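Long-range contacts in benzoate transport porin BenP (Acinetobacter baumannii AB307-0294, PDB 5DL8), which probably serves as an outer-membrane porin of the OprD family, forming a beta-barrel channel thought to admit small solutes such as benzoate: residues A[356-361]-A[384-389]; A[320-325]-A[341-346]; A[162-167]-A[205-210]. All coordinates share one frame; numbering follows the deposited sequence.

Contact 1. Residues A[356-361]-A[384-389]. With CA (calcium ion), chain H.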
loop_
_atom_site.group_PDB
_atom_site.type_symbol
_atom_site.label_atom_id
_atom_site.label_comp_id
_atom_site.label_asym_id
_atom_site.label_seq_id
_atom_site.Cartn_x
_atom_site.Cartn_y
_atom_site.Cartn_z
ATOM N N ASN A 356 8.489 16.269 21.143
ATOM C CA ASN A 356 8.946 16.323 19.776
ATOM C C ASN A 356 7.875 16.828 18.837
ATOM O O ASN A 356 6.722 16.793 19.140
ATOM C CB ASN A 356 9.470 14.914 19.385
ATOM C CG ASN A 356 10.568 14.934 18.375
ATOM O OD1 ASN A 356 10.948 15.960 17.895
ATOM N ND2 ASN A 356 11.060 13.765 18.021
ATOM N N HIS A 357 8.300 17.237 17.632
ATOM C CA HIS A 357 7.398 17.586 16.586
ATOM C C HIS A 357 8.037 17.372 15.258
ATOM O O HIS A 357 9.295 17.432 15.129
ATOM C CB HIS A 357 6.839 19.033 16.821
ATOM C CG HIS A 357 7.844 20.161 16.772
ATOM N ND1 HIS A 357 8.324 20.706 15.594
ATOM C CD2 HIS A 357 8.393 20.909 17.755
ATOM C CE1 HIS A 357 9.164 21.697 15.849
ATOM N NE2 HIS A 357 9.200 21.855 17.154
ATOM N N GLU A 358 7.217 17.151 14.216
ATOM C CA GLU A 358 7.830 16.854 12.897
ATOM C C GLU A 358 6.922 17.284 11.756
ATOM O O GLU A 358 5.713 17.441 11.955
ATOM C CB GLU A 358 8.158 15.348 12.799
ATOM C CG GLU A 358 6.880 14.537 12.870
ATOM C CD GLU A 358 7.041 13.028 13.028
ATOM O OE1 GLU A 358 5.950 12.318 13.094
ATOM O OE2 GLU A 358 8.233 12.552 13.055
ATOM N N THR A 359 7.493 17.494 10.594
ATOM C CA THR A 359 6.759 17.897 9.415
ATOM C C THR A 359 7.161 17.069 8.246
ATOM O O THR A 359 8.335 16.680 8.127
ATOM C CB THR A 359 6.915 19.432 9.031
ATOM O OG1 THR A 359 8.287 19.752 8.754
ATOM C CG2 THR A 359 6.416 20.331 10.092
ATOM N N GLU A 360 6.239 16.814 7.334
ATOM C CA GLU A 360 6.584 16.130 6.057
ATOM C C GLU A 360 5.818 16.788 4.911
ATOM O O GLU A 360 4.602 16.930 4.991
ATOM C CB GLU A 360 6.209 14.669 6.083
ATOM C CG GLU A 360 6.735 13.882 4.833
ATOM C CD GLU A 360 6.293 12.415 4.744
ATOM O OE1 GLU A 360 6.590 11.625 5.689
ATOM O OE2 GLU A 360 5.656 12.064 3.717
ATOM N N SER A 361 6.531 17.226 3.889
ATOM C CA SER A 361 5.940 17.739 2.654
ATOM C C SER A 361 6.196 16.718 1.530
ATOM O O SER A 361 7.171 15.991 1.560
ATOM C CB SER A 361 6.435 19.189 2.359
ATOM O OG SER A 361 7.826 19.183 2.185
ATOM N N ILE A 384 10.087 14.332 -1.329
ATOM C CA ILE A 384 9.781 14.291 0.098
ATOM C C ILE A 384 10.773 15.098 0.890
ATOM O O ILE A 384 12.014 15.017 0.664
ATOM C CB ILE A 384 9.728 12.842 0.550
ATOM C CG1 ILE A 384 8.516 12.140 -0.134
ATOM C CG2 ILE A 384 9.480 12.717 2.083
ATOM C CD1 ILE A 384 8.891 10.709 -0.302
ATOM N N ASP A 385 10.269 15.983 1.712
ATOM C CA ASP A 385 11.070 16.674 2.752
ATOM C C ASP A 385 10.452 16.410 4.150
ATOM O O ASP A 385 9.285 16.880 4.444
ATOM C CB ASP A 385 11.164 18.221 2.532
ATOM C CG ASP A 385 11.932 18.574 1.250
ATOM O OD1 ASP A 385 13.195 18.717 1.384
ATOM O OD2 ASP A 385 11.299 18.710 0.150
ATOM N N TYR A 386 11.291 15.799 5.016
ATOM C CA TYR A 386 10.983 15.469 6.394
ATOM C C TYR A 386 11.852 16.260 7.307
ATOM O O TYR A 386 13.052 16.279 7.178
ATOM C CB TYR A 386 11.198 13.965 6.618
ATOM C CG TYR A 386 11.029 13.509 8.083
ATOM C CD1 TYR A 386 9.743 13.445 8.680
ATOM C CD2 TYR A 386 12.142 13.205 8.891
ATOM C CE1 TYR A 386 9.574 13.044 10.000
ATOM C CE2 TYR A 386 11.963 12.825 10.226
ATOM C CZ TYR A 386 10.665 12.737 10.770
ATOM O OH TYR A 386 10.477 12.347 12.057
ATOM N N ASN A 387 11.260 16.839 8.328
ATOM C CA ASN A 387 12.018 17.476 9.412
ATOM C C ASN A 387 11.412 17.182 10.798
ATOM O O ASN A 387 10.227 17.179 10.981
ATOM C CB ASN A 387 12.116 19.007 9.230
ATOM C CG ASN A 387 12.814 19.432 7.899
ATOM O OD1 ASN A 387 14.009 19.787 7.869
ATOM N ND2 ASN A 387 12.061 19.464 6.843
ATOM N N VAL A 388 12.276 17.153 11.802
ATOM C CA VAL A 388 11.920 16.710 13.147
ATOM C C VAL A 388 12.789 17.440 14.128
ATOM O O VAL A 388 13.982 17.593 13.851
ATOM C CB VAL A 388 11.980 15.140 13.294
ATOM C CG1 VAL A 388 13.384 14.520 12.974
ATOM C CG2 VAL A 388 11.509 14.715 14.686
ATOM N N LYS A 389 12.250 17.876 15.280
ATOM C CA LYS A 389 13.132 18.521 16.256
ATOM C C LYS A 389 14.243 17.581 16.881
ATOM O O LYS A 389 15.434 17.957 16.956
ATOM C CB LYS A 389 12.296 19.132 17.348
ATOM C CG LYS A 389 13.054 20.047 18.292
ATOM C CD LYS A 389 12.164 20.451 19.498
ATOM C CE LYS A 389 12.916 21.481 20.360
ATOM N NZ LYS A 389 12.040 21.892 21.466
HETATM CA CA CA H . 16.634 17.102 13.333
HETATM O O HOH W 1 9.318 19.042 6.513
HETATM O O HOH W 2 8.513 18.309 -0.290
#
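Tyr386 and Glu358 meet diagonally across two antiparallel strands. The phenol OH donates to Glu358 OE2 at a very short 2.5 Å, with the carboxylate at the ring edge and its plane turned 68° from the ring. Glu358 CG lies between backbone N and carbonyl carbon (chi1 63°) and the chain then runs extended, bringing its carboxylate to the phenol, while Tyr386 CG stands anti to its backbone N (chi1 175°). Glu358 CB also packs against Val388 CB, 3.9 Å away. The other carboxylate oxygen, OE1, forms a salt bridge with Lys315.

On the face carrying Thr359, Ser361 and Asp385, water takes over. One molecule joins Thr359 OG1 (2.6 Å) to Asp385 O, and a second joins Ser361 OG to Asp385 OD2; OD1 of Asp385 forms a salt bridge with Arg383. Farther along, Lys389 CB sits over one face of the His357 ring, a CH-pi contact 4.2 Å from the centroid.

Paired backbone bonds at Thr359/Asn387 and Ser361/Asp385 set this register, and Lys389 N to His357 O (3.0 Å) extends it beyond the strand end. There Val388 O binds the calcium ion at 2.8 Å, in the site completed by Gly391 and Asp393; Asp393 also accepts from Val388 N.

The segments belong to the hairpin of strands 355-368 and 377-388, flanked by strand 336-349 along 356-361 and by strand 394-406 along 384-389.

Contact 2. Residues A[320-325]-A[341-346]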
loop_
_atom_site.group_PDB
_atom_site.type_symbol
_atom_site.label_atom_id
_atom_site.label_comp_id
_atom_site.label_asym_id
_atom_site.label_seq_id
_atom_site.Cartn_x
_atom_site.Cartn_y
_atom_site.Cartn_z
ATOM N N SER A 320 -1.600 14.615 14.446
ATOM C CA SER A 320 -1.203 15.229 13.127
ATOM C C SER A 320 -2.327 15.965 12.319
ATOM O O SER A 320 -3.518 15.532 12.287
ATOM C CB SER A 320 -0.520 14.165 12.312
ATOM O OG SER A 320 -1.362 13.029 12.187
ATOM N N TYR A 321 -1.912 17.033 11.624
ATOM C CA TYR A 321 -2.758 17.950 10.853
ATOM C C TYR A 321 -2.280 17.911 9.434
ATOM O O TYR A 321 -1.063 18.121 9.182
ATOM C CB TYR A 321 -2.716 19.396 11.407
ATOM C CG TYR A 321 -3.000 19.454 12.901
ATOM C CD1 TYR A 321 -1.983 19.206 13.753
ATOM C CD2 TYR A 321 -4.236 19.685 13.435
ATOM C CE1 TYR A 321 -2.135 19.145 15.090
ATOM C CE2 TYR A 321 -4.413 19.672 14.850
ATOM C CZ TYR A 321 -3.303 19.414 15.649
ATOM O OH TYR A 321 -3.200 19.290 17.029
ATOM N N HIS A 322 -3.221 17.564 8.525
ATOM C CA HIS A 322 -2.892 17.173 7.120
ATOM C C HIS A 322 -3.589 18.130 6.154
ATOM O O HIS A 322 -4.782 18.499 6.338
ATOM C CB HIS A 322 -3.344 15.699 6.792
ATOM C CG HIS A 322 -2.768 14.658 7.705
ATOM N ND1 HIS A 322 -2.077 13.565 7.241
ATOM C CD2 HIS A 322 -2.855 14.499 9.039
ATOM C CE1 HIS A 322 -1.740 12.800 8.250
ATOM N NE2 HIS A 322 -2.159 13.378 9.352
ATOM N N VAL A 323 -2.866 18.588 5.152
ATOM C CA VAL A 323 -3.428 19.493 4.169
ATOM C C VAL A 323 -2.976 19.032 2.794
ATOM O O VAL A 323 -1.792 18.631 2.641
ATOM C CB VAL A 323 -2.871 20.905 4.337
ATOM C CG1 VAL A 323 -3.564 21.872 3.392
ATOM C CG2 VAL A 323 -3.054 21.393 5.736
ATOM N N MET A 324 -3.841 19.209 1.795
ATOM C CA MET A 324 -3.614 18.708 0.478
ATOM C C MET A 324 -4.183 19.711 -0.581
ATOM O O MET A 324 -5.336 20.176 -0.407
ATOM C CB MET A 324 -4.330 17.381 0.373
ATOM C CG MET A 324 -3.729 16.185 1.128
ATOM S SD MET A 324 -4.880 15.469 2.300
ATOM C CE MET A 324 -3.930 14.221 3.129
ATOM N N TYR A 325 -3.382 20.060 -1.620
ATOM C CA TYR A 325 -3.865 20.771 -2.783
ATOM C C TYR A 325 -3.404 20.091 -4.061
ATOM O O TYR A 325 -2.237 19.718 -4.154
ATOM C CB TYR A 325 -3.519 22.242 -2.790
ATOM C CG TYR A 325 -3.959 22.910 -4.138
ATOM C CD1 TYR A 325 -5.312 23.089 -4.413
ATOM C CD2 TYR A 325 -3.000 23.220 -5.185
ATOM C CE1 TYR A 325 -5.744 23.638 -5.610
ATOM C CE2 TYR A 325 -3.393 23.754 -6.406
ATOM C CZ TYR A 325 -4.774 24.003 -6.620
ATOM O OH TYR A 325 -5.247 24.549 -7.837
ATOM N N LYS A 341 1.177 17.934 -0.587
ATOM C CA LYS A 341 0.622 17.553 0.762
ATOM C C LYS A 341 1.626 18.025 1.828
ATOM O O LYS A 341 2.804 17.997 1.532
ATOM C CB LYS A 341 0.557 16.073 0.890
ATOM C CG LYS A 341 -0.130 15.448 -0.262
ATOM C CD LYS A 341 -0.235 13.926 -0.042
ATOM C CE LYS A 341 -0.974 13.223 -1.177
ATOM N NZ LYS A 341 -0.723 11.762 -0.945
ATOM N N TYR A 342 1.151 18.514 2.970
ATOM C CA TYR A 342 1.941 18.982 4.103
ATOM C C TYR A 342 1.300 18.408 5.414
ATOM O O TYR A 342 0.120 18.520 5.543
ATOM C CB TYR A 342 1.914 20.510 4.216
ATOM C CG TYR A 342 2.924 21.130 5.220
ATOM C CD1 TYR A 342 4.238 21.406 4.774
ATOM C CD2 TYR A 342 2.589 21.502 6.579
ATOM C CE1 TYR A 342 5.201 21.981 5.603
ATOM C CE2 TYR A 342 3.569 22.132 7.429
ATOM C CZ TYR A 342 4.877 22.351 6.915
ATOM O OH TYR A 342 5.989 22.950 7.561
ATOM N N VAL A 343 2.072 17.802 6.301
ATOM C CA VAL A 343 1.651 17.281 7.575
ATOM C C VAL A 343 2.550 17.800 8.674
ATOM O O VAL A 343 3.768 17.798 8.541
ATOM C CB VAL A 343 1.703 15.746 7.570
ATOM C CG1 VAL A 343 1.066 15.071 8.783
ATOM C CG2 VAL A 343 0.960 15.230 6.401
ATOM N N TYR A 344 1.941 18.224 9.790
ATOM C CA TYR A 344 2.619 18.525 11.017
ATOM C C TYR A 344 2.088 17.567 12.090
ATOM O O TYR A 344 0.895 17.322 12.155
ATOM C CB TYR A 344 2.353 19.975 11.393
ATOM C CG TYR A 344 2.824 20.412 12.769
ATOM C CD1 TYR A 344 4.107 20.857 12.945
ATOM C CD2 TYR A 344 1.968 20.438 13.873
ATOM C CE1 TYR A 344 4.572 21.287 14.186
ATOM C CE2 TYR A 344 2.421 20.908 15.130
ATOM C CZ TYR A 344 3.748 21.288 15.264
ATOM O OH TYR A 344 4.290 21.760 16.428
ATOM N N GLY A 345 3.003 17.016 12.891
ATOM C CA GLY A 345 2.710 16.099 13.967
ATOM C C GLY A 345 3.434 16.581 15.254
ATOM O O GLY A 345 4.579 17.131 15.197
ATOM N N HIS A 346 2.759 16.436 16.404
ATOM C CA HIS A 346 3.303 16.851 17.726
ATOM C C HIS A 346 2.708 16.009 18.817
ATOM O O HIS A 346 1.940 15.056 18.493
ATOM C CB HIS A 346 3.047 18.361 17.977
ATOM C CG HIS A 346 1.610 18.692 18.234
ATOM N ND1 HIS A 346 1.210 19.536 19.232
ATOM C CD2 HIS A 346 0.481 18.276 17.633
ATOM C CE1 HIS A 346 -0.098 19.645 19.215
ATOM N NE2 HIS A 346 -0.562 18.872 18.268
#
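Tyr321 OH and His346 NE2 are hydrogen-bonded at 2.9 Å, joining the two segments at one end of their pairing. Either atom could be the donor. The imidazole nitrogen lies near the phenol plane, at the ring edge, and the two rings are inclined at 43°. His346 brings NE2 to this place with CG lodged between its backbone N and carbonyl carbon (chi1 71°), while the tyrosine reaches along the sheet towards it. On the same face, Tyr321 runs beside Tyr344, both pointing the same way; CD1 of Tyr321 approaches CD2 of Tyr344 to 4.1 Å and lies at the edge of that ring.

The opposite face is built round His322. Val343 CG1 sits over the centre of the imidazole, 3.6 Å from the centroid and only 10° off the ring normal, a close CH-pi contact. The second methyl, CG2, approaches ND1 at 3.6 Å, so both valine branches bear on the ring. The rotation of the imidazole is further restrained by polar bonds at both nitrogens: NE2 pairs with Ser320 OG (3.0 Å), and ND1 pairs with Asn307 from a loop. Farther along, in one of two modelled conformers of Met324, its CG meets Lys341 CG at 3.9 Å, a less certain aliphatic contact made before the lysine chain extends away.

Four backbone hydrogen bonds, two each at Tyr321/Tyr344 and Val323/Tyr342, hold the antiparallel register. Ser320 and Gly345 form a non-hydrogen-bonded pair beyond the first of these.

The pairing is the hairpin of strands 319-328 and 336-349. Strand 278-288 bonds to the outer edge of 320-325, strand 355-368 continues the sheet beside 341-346, and loop residues Asn307 and Phe313 pack on the Val343 face.

Contact 3. Residues A[162-167]-A[205-210]. With C8E ((hydroxyethyloxy)tri(ethyloxy)octane), chain F.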
loop_
_atom_site.group_PDB
_atom_site.type_symbol
_atom_site.label_atom_id
_atom_site.label_comp_id
_atom_site.label_asym_id
_atom_site.label_seq_id
_atom_site.Cartn_x
_atom_site.Cartn_y
_atom_site.Cartn_z
ATOM N N SER A 162 -24.763 -10.026 -1.618
ATOM C CA SER A 162 -25.989 -9.307 -2.100
ATOM C C SER A 162 -25.570 -8.059 -2.818
ATOM O O SER A 162 -24.358 -7.743 -2.833
ATOM C CB SER A 162 -26.963 -8.933 -0.906
ATOM O OG SER A 162 -26.413 -7.916 -0.077
ATOM N N ASP A 163 -26.528 -7.310 -3.364
ATOM C CA ASP A 163 -26.206 -6.037 -4.034
ATOM C C ASP A 163 -25.409 -5.113 -3.117
ATOM O O ASP A 163 -24.507 -4.530 -3.569
ATOM C CB ASP A 163 -27.467 -5.285 -4.541
ATOM C CG ASP A 163 -28.204 -6.023 -5.691
ATOM O OD1 ASP A 163 -27.517 -6.449 -6.568
ATOM O OD2 ASP A 163 -29.464 -6.186 -5.728
ATOM N N GLN A 164 -25.745 -5.043 -1.823
ATOM C CA GLN A 164 -25.078 -4.174 -0.829
ATOM C C GLN A 164 -23.867 -4.804 -0.018
ATOM O O GLN A 164 -22.966 -4.086 0.385
ATOM C CB GLN A 164 -26.113 -3.691 0.215
ATOM C CG GLN A 164 -27.191 -2.680 -0.244
ATOM C CD GLN A 164 -28.411 -3.371 -0.687
ATOM O OE1 GLN A 164 -28.852 -4.319 -0.068
ATOM N NE2 GLN A 164 -28.892 -2.995 -1.829
ATOM N N LEU A 165 -23.893 -6.103 0.235
ATOM C CA LEU A 165 -22.898 -6.714 1.077
ATOM C C LEU A 165 -21.796 -7.534 0.296
ATOM O O LEU A 165 -22.096 -8.507 -0.366
ATOM C CB LEU A 165 -23.591 -7.576 2.165
ATOM C CG LEU A 165 -22.694 -8.319 3.184
ATOM C CD1 LEU A 165 -21.715 -7.354 3.851
ATOM C CD2 LEU A 165 -23.545 -9.099 4.247
ATOM N N TYR A 166 -20.545 -7.109 0.407
ATOM C CA TYR A 166 -19.390 -7.846 -0.089
ATOM C C TYR A 166 -18.644 -8.396 1.149
ATOM O O TYR A 166 -18.386 -7.654 2.136
ATOM C CB TYR A 166 -18.458 -6.919 -0.916
ATOM C CG TYR A 166 -17.119 -7.551 -1.259
ATOM C CD1 TYR A 166 -16.023 -7.523 -0.323
ATOM C CD2 TYR A 166 -16.927 -8.214 -2.487
ATOM C CE1 TYR A 166 -14.803 -8.152 -0.622
ATOM C CE2 TYR A 166 -15.669 -8.805 -2.792
ATOM C CZ TYR A 166 -14.649 -8.771 -1.859
ATOM O OH TYR A 166 -13.465 -9.366 -2.137
ATOM N N ALA A 167 -18.223 -9.657 1.090
ATOM C CA ALA A 167 -17.392 -10.270 2.202
ATOM C C ALA A 167 -16.164 -10.934 1.633
ATOM O O ALA A 167 -16.215 -11.438 0.553
ATOM C CB ALA A 167 -18.201 -11.311 2.956
ATOM N N LEU A 205 -15.502 -6.953 5.410
ATOM C CA LEU A 205 -16.907 -6.765 5.029
ATOM C C LEU A 205 -17.118 -5.336 4.529
ATOM O O LEU A 205 -16.562 -4.342 5.184
ATOM C CB LEU A 205 -17.792 -6.982 6.259
ATOM C CG LEU A 205 -17.756 -8.352 6.901
ATOM C CD1 LEU A 205 -18.749 -8.458 8.068
ATOM C CD2 LEU A 205 -18.123 -9.460 5.902
ATOM N N ARG A 206 -17.740 -5.223 3.346
ATOM C CA ARG A 206 -17.964 -3.912 2.641
ATOM C C ARG A 206 -19.438 -3.740 2.337
ATOM O O ARG A 206 -20.020 -4.587 1.715
ATOM C CB ARG A 206 -17.131 -3.776 1.350
ATOM C CG ARG A 206 -15.667 -3.391 1.549
ATOM C CD ARG A 206 -14.746 -3.509 0.287
ATOM N NE ARG A 206 -13.331 -3.529 0.789
ATOM C CZ ARG A 206 -12.208 -3.093 0.164
ATOM N NH1 ARG A 206 -12.277 -2.634 -1.091
ATOM N NH2 ARG A 206 -11.014 -3.113 0.811
ATOM N N TYR A 207 -20.064 -2.723 2.930
ATOM C CA TYR A 207 -21.521 -2.537 2.875
ATOM C C TYR A 207 -21.787 -1.170 2.293
ATOM O O TYR A 207 -21.136 -0.180 2.684
ATOM C CB TYR A 207 -22.218 -2.745 4.261
ATOM C CG TYR A 207 -23.752 -2.903 4.190
ATOM C CD1 TYR A 207 -24.598 -1.823 4.223
ATOM C CD2 TYR A 207 -24.349 -4.166 4.050
ATOM C CE1 TYR A 207 -25.978 -1.995 4.097
ATOM C CE2 TYR A 207 -25.710 -4.336 3.902
ATOM C CZ TYR A 207 -26.532 -3.258 3.969
ATOM O OH TYR A 207 -27.933 -3.449 3.891
ATOM N N GLN A 208 -22.624 -1.185 1.278
ATOM C CA GLN A 208 -23.117 0.029 0.606
ATOM C C GLN A 208 -24.471 0.414 1.259
ATOM O O GLN A 208 -25.486 -0.215 1.089
ATOM C CB GLN A 208 -23.270 -0.187 -0.927
ATOM C CG GLN A 208 -23.583 1.071 -1.736
ATOM C CD GLN A 208 -22.354 1.980 -1.862
ATOM O OE1 GLN A 208 -21.229 1.507 -2.005
ATOM N NE2 GLN A 208 -22.580 3.286 -1.839
ATOM N N PHE A 209 -24.437 1.436 2.075
ATOM C CA PHE A 209 -25.555 1.751 2.927
ATOM C C PHE A 209 -26.588 2.441 2.079
ATOM O O PHE A 209 -27.787 2.104 2.159
ATOM C CB PHE A 209 -25.092 2.633 4.105
ATOM C CG PHE A 209 -24.475 1.834 5.231
ATOM C CD1 PHE A 209 -25.312 1.113 6.156
ATOM C CD2 PHE A 209 -23.121 1.776 5.383
ATOM C CE1 PHE A 209 -24.745 0.392 7.202
ATOM C CE2 PHE A 209 -22.532 1.073 6.422
ATOM C CZ PHE A 209 -23.325 0.370 7.322
ATOM N N THR A 210 -26.130 3.381 1.267
ATOM C CA THR A 210 -26.949 4.201 0.352
ATOM C C THR A 210 -26.042 4.542 -0.845
ATOM O O THR A 210 -24.793 4.199 -0.790
ATOM C CB THR A 210 -27.459 5.529 1.018
ATOM O OG1 THR A 210 -26.340 6.428 1.296
ATOM C CG2 THR A 210 -28.379 5.296 2.320
HETATM C C1 C8E F . -16.450 15.514 12.945
HETATM C C2 C8E F . -16.069 14.333 13.856
HETATM C C3 C8E F . -17.171 13.261 13.855
HETATM C C4 C8E F . -16.869 11.849 14.378
HETATM C C5 C8E F . -18.136 10.939 14.282
HETATM C C6 C8E F . -18.024 9.676 13.398
HETATM C C7 C8E F . -19.174 9.357 12.416
HETATM C C8 C8E F . -18.940 9.890 10.982
HETATM O O9 C8E F . -19.733 9.193 9.983
HETATM C C10 C8E F . -19.970 9.827 8.692
HETATM C C11 C8E F . -21.241 9.282 7.979
HETATM O O12 C8E F . -22.016 10.299 7.281
HETATM C C13 C8E F . -23.142 9.807 6.529
HETATM C C14 C8E F . -24.400 10.693 6.616
HETATM O O15 C8E F . -25.587 10.018 6.091
HETATM C C16 C8E F . -26.008 10.423 4.782
HETATM C C17 C8E F . -26.558 9.229 4.034
HETATM O O18 C8E F . -26.616 9.486 2.620
HETATM C C19 C8E F . -27.172 10.718 2.050
HETATM C C20 C8E F . -27.894 10.414 0.708
HETATM O O21 C8E F . -27.961 8.998 0.256
#
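Arg206 and Tyr166 hold one another by a reciprocal pair of backbone hydrogen bonds. Arg206 N reaches Tyr166 O at 2.8 Å, and Tyr166 N reaches Arg206 O at 2.9 Å with an almost straight N-H...O angle of 178°. A third bond, Gln208 N to Gln164 O (3.1 Å), carries the pairing past the start of strand 165-176 into the preceding turn. That turn is an ST motif: Ser162 OG accepts from Leu165 N, tying the loop down just where the strand begins.

The guanidinium of Arg206 turns to other partners, with salt bridges to Asp204 and Glu216 and a hydrogen bond to Tyr304, while Tyr166 OH bonds to Glu168. Between the segments the two side chains touch near their roots, CB to CB, with Arg206 CB also lying obliquely by the Tyr166 ring.

The face bearing Leu165, Ala167, Leu205 and Tyr207 is mainly apolar. Gln164 CB lies over one face of the Tyr207 ring, offset toward the rim and 4.0 Å from its centroid; the two side chains run side by side, with amide and ring planes 61° apart. Leu165 CB approaches Tyr207 CD2 at 4.0 Å, its chain crossing the tyrosine at about a right angle. Leu205 CD2 presses closely on Ala167 CB, at 3.5 Å. Within segment 205-210, Tyr207 CD1 stands over the centre of the Phe209 ring.

At the far end Thr210 OG1 hydrogen-bonds O21 of a bound detergent molecule at 3.2 Å, and Gln208 NE2 donates to Thr210 O. Phe209 and Thr210 form a classic beta bulge near the tight connection to strand 213-222. Such antiparallel pairing of neighbouring strands, with an apolar face backed by a polar one, is characteristic of the porin beta-barrel wall.

In the fold
Contacts 1 and 2 are successive pieces of the same patch of barrel wall, their centres 10 Å apart. Strands 336-349 and 355-368 join them directly: Glu358 N lies 2.8 Å from Gly345 O, and Glu360 N lies 2.9 Å from Val343 O, both probable hydrogen bonds. Thr359 also packs on Tyr342 and Tyr344. The calcium ion belongs to contact 1, whereas the side chain of Tyr344 in contact 2 is about 13 Å from a calcium ion. Contact 3 precedes both in the chain and lies apart, its nearest atoms about 18 Å from contact 2 and about 23 Å from contact 1; it meets detergent, away from both calcium sites.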